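Putative glutathionylspermidine synthase (Methylobacillus flagellatus, PDB 3N6X) is of unproven function but, as a circularly permuted ATP-grasp protein, probably acts as an ATP-dependent ligase, perhaps one that joins glutathione to spermidine. Local coordinates at residues L164-G169 with I273-D278; V221-G226 with E245-Q250. One frame throughout, in Å; residues are numbered along the deposited sequence.

Overall arrangement
Both contacts involve the same mixed sheet, and their centres lie about 12 Å apart. Interaction 2 (221-226 with 245-250) is a buried strand pair within that sheet, made of direct backbone hydrogen bonds and aliphatic packing, though E245 is exposed. Interaction 1 (164-169 with 273-278) is only partly buried and lies nearer the centre of the chain: a loop from the other large sheet meets the end of strand 268-275 through arginines and bridging waters, and the loop itself holds a sulfate. Strand 220-223 links the two, since Y274 N probably bonds to V221 O and R276 N to L223 O. Along the sequence, interaction 2 is nested inside the loop that interaction 1 closes.

Interaction 1: L164-G169 with I273-D278; sequences LRTPSG and IYRRID. With SO4 (sulfate ion), chain B.
T166 rests its methyl group CG2 against R275, the last residue of strand 268-275, and faces R276 just beyond it with CB. Its CB lies 4.2 Å from R276 NE; CG2 comes 3.5 Å from R275 NH1, the two side chains crossing at about a right angle; OG1 goes instead to the sulfate. With chi1 at 57°, OG1 sits between the backbone N and carbonyl carbon, where it gives SO4 O4 a second bond beside the shorter one from T166 N (2.7 Å). A threonine suits this place because one branch packs while the other binds the anion. R165 N completes the grip at SO4 O2, whereas the R165 guanidinium turns away to a salt bridge with D319.

R275 spends NH1 on I277 O, 2.9 Å away, which braces the turn, and its NE on N311 O. R276, bent at chi2 and chi3, brings its guanidinium under P167 O, which stands 3.8 Å above the centre of the plane; NH1 reaches Y274 OH, and NH2 pairs with E234. R276 NE is buried without a partner. Two waters bridge the segments: one gives hydrogens to R165 O and R275 O, the other joins P167 O to the hydroxyl Y274 OH. The sulfate probably comes from the crystallisation liquor, but the R165 and T166 backbone N-H groups holding it, in the strand-to-helix loop ending at N-cap G169, could plausibly accept a phosphate or carboxylate in an ATP-grasp protein.

Interaction 2: V221-G226 with E245-Q250; sequences VLLTPG and ELVEGQ
L222 lies in register with L246 in the parallel strand pair of a beta-alpha-beta crossover, strand 220-223, helix 232-242 and strand 245-247. L222 N bonds to E245 O at 2.9 Å, L222 O takes the N-H of V247, and T224 N reaches V247 O at 174°, nearly straight. Branched aliphatic residues suit this buried pairing. L222 and L246 lie side by side on the face that helix 232-242 covers, CD2 to CD1 at 4.0 Å; on the other face V221 CG2 meets V247 CG2 at 3.8 Å, with M261 beside both valines.

Next along, T224 turns CG2 onto L246 CD1, while OG1, anti to the backbone N (chi1 -176°), bonds to H235 of the helix. E248 lays its CG 3.6 Å from T224 O, and its extended chain carries the carboxylate to G226 CA and Q250 NE2. Cutting E248 back to an alanine is likely to leave Q250 NE2 without this acceptor and to open a gap beside T224 CG2 and G226. G226 suits its place because at phi 120° a CB would press against the carbonyl O of P225. At the turn, water 3 gives a hydrogen to T224 O and accepts one from G249 N, each bond 2.8 Å.

Interaction 1: L164-G169 with I273-D278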
ATOM      1  N   LEU A 164      -6.480   0.538   2.819  1.00 30.45           N
ATOM      2  CA  LEU A 164      -7.394   1.678   2.803  1.00 30.32           C
ATOM      3  C   LEU A 164      -7.518   2.414   4.140  1.00 35.38           C
ATOM      4  O   LEU A 164      -8.370   3.301   4.267  1.00 34.31           O
ATOM      5  CB  LEU A 164      -8.809   1.198   2.350  1.00 29.91           C
ATOM      6  CG  LEU A 164      -8.894   0.226   1.162  1.00 32.58           C
ATOM      7  CD1 LEU A 164     -10.281  -0.356   1.056  1.00 32.79           C
ATOM      8  CD2 LEU A 164      -8.540   0.905  -0.130  1.00 31.02           C
ATOM      9  N   ARG A 165      -6.744   2.012   5.151  1.00 33.39           N
ATOM     10  CA  ARG A 165      -6.849   2.603   6.490  1.00 33.71           C
ATOM     11  C   ARG A 165      -5.953   3.850   6.629  1.00 39.35           C
ATOM     12  O   ARG A 165      -6.466   4.979   6.576  1.00 40.18           O
ATOM     13  CB  ARG A 165      -6.576   1.538   7.579  1.00 32.21           C
ATOM     14  CG  ARG A 165      -7.685   0.478   7.620  1.00 36.35           C
ATOM     15  CD  ARG A 165      -7.287  -0.785   8.337  1.00 33.56           C
ATOM     16  NE  ARG A 165      -8.099  -1.913   7.892  1.00 38.26           N
ATOM     17  CZ  ARG A 165      -8.359  -2.988   8.627  1.00 48.35           C
ATOM     18  NH1 ARG A 165      -7.881  -3.089   9.859  1.00 36.48           N
ATOM     19  NH2 ARG A 165      -9.113  -3.962   8.141  1.00 35.77           N
ATOM     20  N   THR A 166      -4.626   3.652   6.768  1.00 34.71           N
ATOM     21  CA  THR A 166      -3.623   4.746   6.780  1.00 34.97           C
ATOM     22  C   THR A 166      -2.431   4.283   5.880  1.00 38.81           C
ATOM     23  O   THR A 166      -1.330   4.037   6.408  1.00 38.44           O
ATOM     24  CB  THR A 166      -3.150   5.067   8.248  1.00 36.12           C
ATOM     25  OG1 THR A 166      -2.615   3.875   8.837  1.00 39.39           O
ATOM     26  CG2 THR A 166      -4.271   5.644   9.131  1.00 28.32           C
ATOM     27  N   PRO A 167      -2.675   3.977   4.554  1.00 34.07           N
ATOM     28  CA  PRO A 167      -1.589   3.420   3.712  1.00 33.38           C
ATOM     29  C   PRO A 167      -0.276   4.191   3.794  1.00 37.94           C
ATOM     30  O   PRO A 167      -0.273   5.430   3.858  1.00 36.21           O
ATOM     31  CB  PRO A 167      -2.188   3.430   2.296  1.00 34.48           C
ATOM     32  CG  PRO A 167      -3.368   4.325   2.379  1.00 38.75           C
ATOM     33  CD  PRO A 167      -3.900   4.181   3.760  1.00 34.66           C
ATOM     34  N   SER A 168       0.839   3.456   3.836  1.00 35.85           N
ATOM     35  CA  SER A 168       2.161   4.065   3.983  1.00 35.94           C
ATOM     36  C   SER A 168       3.156   3.537   2.956  1.00 39.83           C
ATOM     37  O   SER A 168       2.871   2.562   2.264  1.00 39.16           O
ATOM     38  CB  SER A 168       2.689   3.835   5.395  1.00 40.55           C
ATOM     39  OG  SER A 168       2.758   2.447   5.686  1.00 54.64           O
ATOM     40  N   GLY A 169       4.319   4.197   2.862  1.00 36.32           N
ATOM     41  CA  GLY A 169       5.392   3.776   1.971  1.00 35.02           C
ATOM     42  C   GLY A 169       5.829   4.810   0.952  1.00 37.42           C
ATOM     43  O   GLY A 169       6.871   4.628   0.323  1.00 36.26           O
ATOM     44  N   ILE A 273      -8.712  17.055   7.780  1.00 26.70           N
ATOM     45  CA  ILE A 273      -7.664  16.378   8.549  1.00 26.58           C
ATOM     46  C   ILE A 273      -7.215  15.130   7.803  1.00 30.52           C
ATOM     47  O   ILE A 273      -8.020  14.210   7.578  1.00 29.13           O
ATOM     48  CB  ILE A 273      -8.130  16.016   9.993  1.00 28.97           C
ATOM     49  CG1 ILE A 273      -8.445  17.270  10.825  1.00 28.30           C
ATOM     50  CG2 ILE A 273      -7.088  15.124  10.693  1.00 29.44           C
ATOM     51  CD1 ILE A 273      -9.387  16.991  12.044  1.00 27.64           C
ATOM     52  N   TYR A 274      -5.944  15.093   7.418  1.00 26.66           N
ATOM     53  CA  TYR A 274      -5.350  13.912   6.836  1.00 25.92           C
ATOM     54  C   TYR A 274      -4.938  13.078   8.031  1.00 30.48           C
ATOM     55  O   TYR A 274      -3.984  13.425   8.725  1.00 27.74           O
ATOM     56  CB  TYR A 274      -4.149  14.311   5.945  1.00 26.72           C
ATOM     57  CG  TYR A 274      -3.280  13.172   5.440  1.00 27.11           C
ATOM     58  CD1 TYR A 274      -3.812  11.901   5.230  1.00 29.13           C
ATOM     59  CD2 TYR A 274      -1.966  13.398   5.048  1.00 27.31           C
ATOM     60  CE1 TYR A 274      -3.015  10.849   4.777  1.00 29.69           C
ATOM     61  CE2 TYR A 274      -1.166  12.362   4.561  1.00 27.99           C
ATOM     62  CZ  TYR A 274      -1.691  11.085   4.438  1.00 36.14           C
ATOM     63  OH  TYR A 274      -0.900  10.057   3.969  1.00 35.22           O
ATOM     64  N   ARG A 275      -5.775  12.090   8.396  1.00 31.70           N
ATOM     65  CA  ARG A 275      -5.517  11.318   9.616  1.00 32.67           C
ATOM     66  C   ARG A 275      -4.552  10.166   9.420  1.00 36.58           C
ATOM     67  O   ARG A 275      -4.748   9.328   8.534  1.00 36.14           O
ATOM     68  CB  ARG A 275      -6.832  10.868  10.326  1.00 33.93           C
ATOM     69  CG  ARG A 275      -7.738   9.967   9.505  1.00 41.43           C
ATOM     70  CD  ARG A 275      -8.277   8.805  10.317  1.00 44.89           C
ATOM     71  NE  ARG A 275      -9.058   7.887   9.484  1.00 43.90           N
ATOM     72  CZ  ARG A 275      -8.723   6.617   9.255  1.00 62.09           C
ATOM     73  NH1 ARG A 275      -7.648   6.093   9.831  1.00 45.28           N
ATOM     74  NH2 ARG A 275      -9.476   5.856   8.465  1.00 51.70           N
ATOM     75  N   ARG A 276      -3.490  10.137  10.229  1.00 32.29           N
ATOM     76  CA  ARG A 276      -2.547   9.027  10.216  1.00 31.50           C
ATOM     77  C   ARG A 276      -2.629   8.285  11.557  1.00 35.25           C
ATOM     78  O   ARG A 276      -1.647   7.729  12.045  1.00 35.63           O
ATOM     79  CB  ARG A 276      -1.118   9.495   9.857  1.00 29.02           C
ATOM     80  CG  ARG A 276      -0.974   9.983   8.392  1.00 29.06           C
ATOM     81  CD  ARG A 276      -1.185   8.876   7.343  1.00 32.51           C
ATOM     82  NE  ARG A 276      -0.152   7.836   7.425  1.00 32.96           N
ATOM     83  CZ  ARG A 276       0.936   7.805   6.666  1.00 41.38           C
ATOM     84  NH1 ARG A 276       1.121   8.720   5.721  1.00 31.60           N
ATOM     85  NH2 ARG A 276       1.844   6.855   6.837  1.00 26.08           N
ATOM     86  N   ILE A 277      -3.825   8.290  12.136  1.00 32.46           N
ATOM     87  CA  ILE A 277      -4.166   7.601  13.381  1.00 33.50           C
ATOM     88  C   ILE A 277      -5.315   6.629  13.062  1.00 40.31           C
ATOM     89  O   ILE A 277      -6.156   6.952  12.225  1.00 40.60           O
ATOM     90  CB  ILE A 277      -4.584   8.645  14.471  1.00 36.35           C
ATOM     91  CG1 ILE A 277      -3.407   9.577  14.829  1.00 36.40           C
ATOM     92  CG2 ILE A 277      -5.136   7.966  15.705  1.00 38.21           C
ATOM     93  CD1 ILE A 277      -3.660  10.532  15.945  1.00 44.48           C
ATOM     94  N   ASP A 278      -5.353   5.444  13.713  1.00 37.91           N
ATOM     95  CA  ASP A 278      -6.447   4.484  13.501  1.00 38.05           C
ATOM     96  C   ASP A 278      -7.755   5.035  14.035  1.00 41.70           C
ATOM     97  O   ASP A 278      -7.747   5.783  15.018  1.00 40.81           O
ATOM     98  CB  ASP A 278      -6.135   3.151  14.190  1.00 41.04           C
ATOM     99  CG  ASP A 278      -5.063   2.328  13.504  1.00 62.78           C
ATOM    100  OD1 ASP A 278      -5.074   2.260  12.244  1.00 65.00           O
ATOM    101  OD2 ASP A 278      -4.261   1.686  14.221  1.00 72.70           O
TER
HETATM  102  S   SO4 B 474      -3.198   0.379   5.865  0.70 48.62           S
HETATM  103  O1  SO4 B 474      -2.100   0.273   4.925  0.70 53.58           O
HETATM  104  O2  SO4 B 474      -4.441   0.578   5.149  0.70 51.94           O
HETATM  105  O3  SO4 B 474      -3.256  -0.836   6.649  0.70 55.94           O
HETATM  106  O4  SO4 B 474      -2.966   1.476   6.761  0.70 53.42           O
HETATM  107  O   HOH W   1      -5.859   7.759   6.625  1.00 34.86           O
HETATM  108  O   HOH W   2      -1.913   7.588   4.209  1.00 36.12           O

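Interaction 2: V221-G226 with E245-Q250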
ATOM      1  N   VAL A 221      -4.577  19.945   7.803  1.00 28.11           N
ATOM      2  CA  VAL A 221      -3.548  19.552   8.768  1.00 27.09           C
ATOM      3  C   VAL A 221      -3.324  18.030   8.676  1.00 31.16           C
ATOM      4  O   VAL A 221      -4.174  17.316   8.144  1.00 30.85           O
ATOM      5  CB  VAL A 221      -3.877  19.994  10.235  1.00 29.72           C
ATOM      6  CG1 VAL A 221      -4.089  21.508  10.338  1.00 28.48           C
ATOM      7  CG2 VAL A 221      -5.074  19.229  10.796  1.00 29.36           C
ATOM      8  N   LEU A 222      -2.184  17.550   9.174  1.00 28.30           N
ATOM      9  CA  LEU A 222      -1.912  16.119   9.254  1.00 28.71           C
ATOM     10  C   LEU A 222      -1.919  15.711  10.738  1.00 33.22           C
ATOM     11  O   LEU A 222      -1.046  16.145  11.500  1.00 32.02           O
ATOM     12  CB  LEU A 222      -0.562  15.760   8.598  1.00 28.55           C
ATOM     13  CG  LEU A 222      -0.342  14.260   8.224  1.00 32.21           C
ATOM     14  CD1 LEU A 222       0.804  14.117   7.239  1.00 31.62           C
ATOM     15  CD2 LEU A 222      -0.061  13.393   9.462  1.00 31.31           C
ATOM     16  N   LEU A 223      -2.928  14.908  11.154  1.00 29.96           N
ATOM     17  CA  LEU A 223      -3.021  14.430  12.539  1.00 29.59           C
ATOM     18  C   LEU A 223      -2.164  13.158  12.741  1.00 31.83           C
ATOM     19  O   LEU A 223      -2.423  12.128  12.125  1.00 29.33           O
ATOM     20  CB  LEU A 223      -4.486  14.213  12.946  1.00 29.26           C
ATOM     21  CG  LEU A 223      -4.765  13.543  14.291  1.00 33.32           C
ATOM     22  CD1 LEU A 223      -4.337  14.434  15.472  1.00 32.46           C
ATOM     23  CD2 LEU A 223      -6.232  13.178  14.411  1.00 34.01           C
ATOM     24  N   THR A 224      -1.098  13.280  13.547  1.00 29.15           N
ATOM     25  CA  THR A 224      -0.159  12.189  13.822  1.00 30.06           C
ATOM     26  C   THR A 224      -0.291  11.668  15.271  1.00 37.32           C
ATOM     27  O   THR A 224      -0.554  12.458  16.189  1.00 36.80           O
ATOM     28  CB  THR A 224       1.302  12.647  13.529  1.00 31.34           C
ATOM     29  OG1 THR A 224       2.186  11.544  13.716  1.00 30.67           O
ATOM     30  CG2 THR A 224       1.759  13.810  14.434  1.00 27.91           C
ATOM     31  N   PRO A 225      -0.045  10.349  15.518  1.00 35.79           N
ATOM     32  CA  PRO A 225      -0.013   9.873  16.912  1.00 36.54           C
ATOM     33  C   PRO A 225       1.203  10.426  17.667  1.00 44.73           C
ATOM     34  O   PRO A 225       1.146  10.596  18.879  1.00 46.23           O
ATOM     35  CB  PRO A 225       0.040   8.354  16.776  1.00 38.08           C
ATOM     36  CG  PRO A 225       0.581   8.099  15.431  1.00 42.33           C
ATOM     37  CD  PRO A 225       0.258   9.266  14.558  1.00 37.24           C
ATOM     38  N   GLY A 226       2.262  10.768  16.932  1.00 43.34           N
ATOM     39  CA  GLY A 226       3.481  11.332  17.499  1.00 44.47           C
ATOM     40  C   GLY A 226       4.721  10.499  17.232  1.00 54.23           C
ATOM     41  O   GLY A 226       4.651   9.470  16.538  1.00 53.54           O
ATOM     42  N   GLU A 245       0.495  21.930   8.538  1.00 29.06           N
ATOM     43  CA  GLU A 245       0.843  21.700   9.949  1.00 28.61           C
ATOM     44  C   GLU A 245       0.763  20.236  10.312  1.00 34.33           C
ATOM     45  O   GLU A 245      -0.178  19.543   9.902  1.00 34.28           O
ATOM     46  CB  GLU A 245      -0.081  22.510  10.883  1.00 29.42           C
ATOM     47  CG  GLU A 245       0.117  24.010  10.800  1.00 38.59           C
ATOM     48  CD  GLU A 245       1.468  24.524  11.270  1.00 60.46           C
ATOM     49  OE1 GLU A 245       2.147  23.819  12.055  1.00 50.44           O
ATOM     50  OE2 GLU A 245       1.838  25.649  10.865  1.00 61.27           O
ATOM     51  N   LEU A 246       1.749  19.765  11.084  1.00 30.94           N
ATOM     52  CA  LEU A 246       1.779  18.436  11.659  1.00 30.46           C
ATOM     53  C   LEU A 246       1.267  18.571  13.093  1.00 36.43           C
ATOM     54  O   LEU A 246       1.903  19.241  13.919  1.00 37.38           O
ATOM     55  CB  LEU A 246       3.220  17.891  11.648  1.00 30.35           C
ATOM     56  CG  LEU A 246       3.417  16.456  12.163  1.00 32.70           C
ATOM     57  CD1 LEU A 246       2.886  15.446  11.172  1.00 31.33           C
ATOM     58  CD2 LEU A 246       4.890  16.185  12.446  1.00 31.27           C
ATOM     59  N   VAL A 247       0.081  18.022  13.371  1.00 31.58           N
ATOM     60  CA  VAL A 247      -0.539  18.165  14.679  1.00 30.67           C
ATOM     61  C   VAL A 247      -0.740  16.832  15.388  1.00 35.25           C
ATOM     62  O   VAL A 247      -0.827  15.788  14.746  1.00 35.34           O
ATOM     63  CB  VAL A 247      -1.880  18.968  14.608  1.00 34.42           C
ATOM     64  CG1 VAL A 247      -1.655  20.405  14.129  1.00 33.46           C
ATOM     65  CG2 VAL A 247      -2.920  18.246  13.733  1.00 34.57           C
ATOM     66  N   GLU A 248      -0.858  16.892  16.721  1.00 31.61           N
ATOM     67  CA  GLU A 248      -1.225  15.776  17.586  1.00 30.31           C
ATOM     68  C   GLU A 248      -2.594  16.112  18.170  1.00 33.06           C
ATOM     69  O   GLU A 248      -3.053  17.248  18.027  1.00 32.28           O
ATOM     70  CB  GLU A 248      -0.173  15.577  18.695  1.00 30.78           C
ATOM     71  CG  GLU A 248       1.098  14.927  18.168  1.00 34.66           C
ATOM     72  CD  GLU A 248       2.272  14.869  19.129  1.00 51.02           C
ATOM     73  OE1 GLU A 248       2.045  14.810  20.360  1.00 44.69           O
ATOM     74  OE2 GLU A 248       3.424  14.818  18.644  1.00 43.55           O
ATOM     75  N   GLY A 249      -3.270  15.124  18.738  1.00 30.27           N
ATOM     76  CA  GLY A 249      -4.621  15.299  19.269  1.00 30.18           C
ATOM     77  C   GLY A 249      -4.811  16.536  20.133  1.00 34.04           C
ATOM     78  O   GLY A 249      -5.749  17.321  19.914  1.00 33.32           O
ATOM     79  N   GLN A 250      -3.891  16.747  21.086  1.00 30.90           N
ATOM     80  CA  GLN A 250      -3.952  17.855  22.056  1.00 31.36           C
ATOM     81  C   GLN A 250      -3.825  19.248  21.427  1.00 35.60           C
ATOM     82  O   GLN A 250      -4.178  20.234  22.071  1.00 37.46           O
ATOM     83  CB  GLN A 250      -2.926  17.648  23.200  1.00 33.12           C
ATOM     84  CG  GLN A 250      -1.447  17.643  22.745  1.00 56.53           C
ATOM     85  CD  GLN A 250      -0.933  16.277  22.307  1.00 81.18           C
ATOM     86  OE1 GLN A 250      -1.698  15.309  22.090  1.00 75.49           O
ATOM     87  NE2 GLN A 250       0.383  16.179  22.140  1.00 70.91           N
TER
HETATM   88  O   HOH W   3      -2.142  12.586  18.531  1.00 29.28           O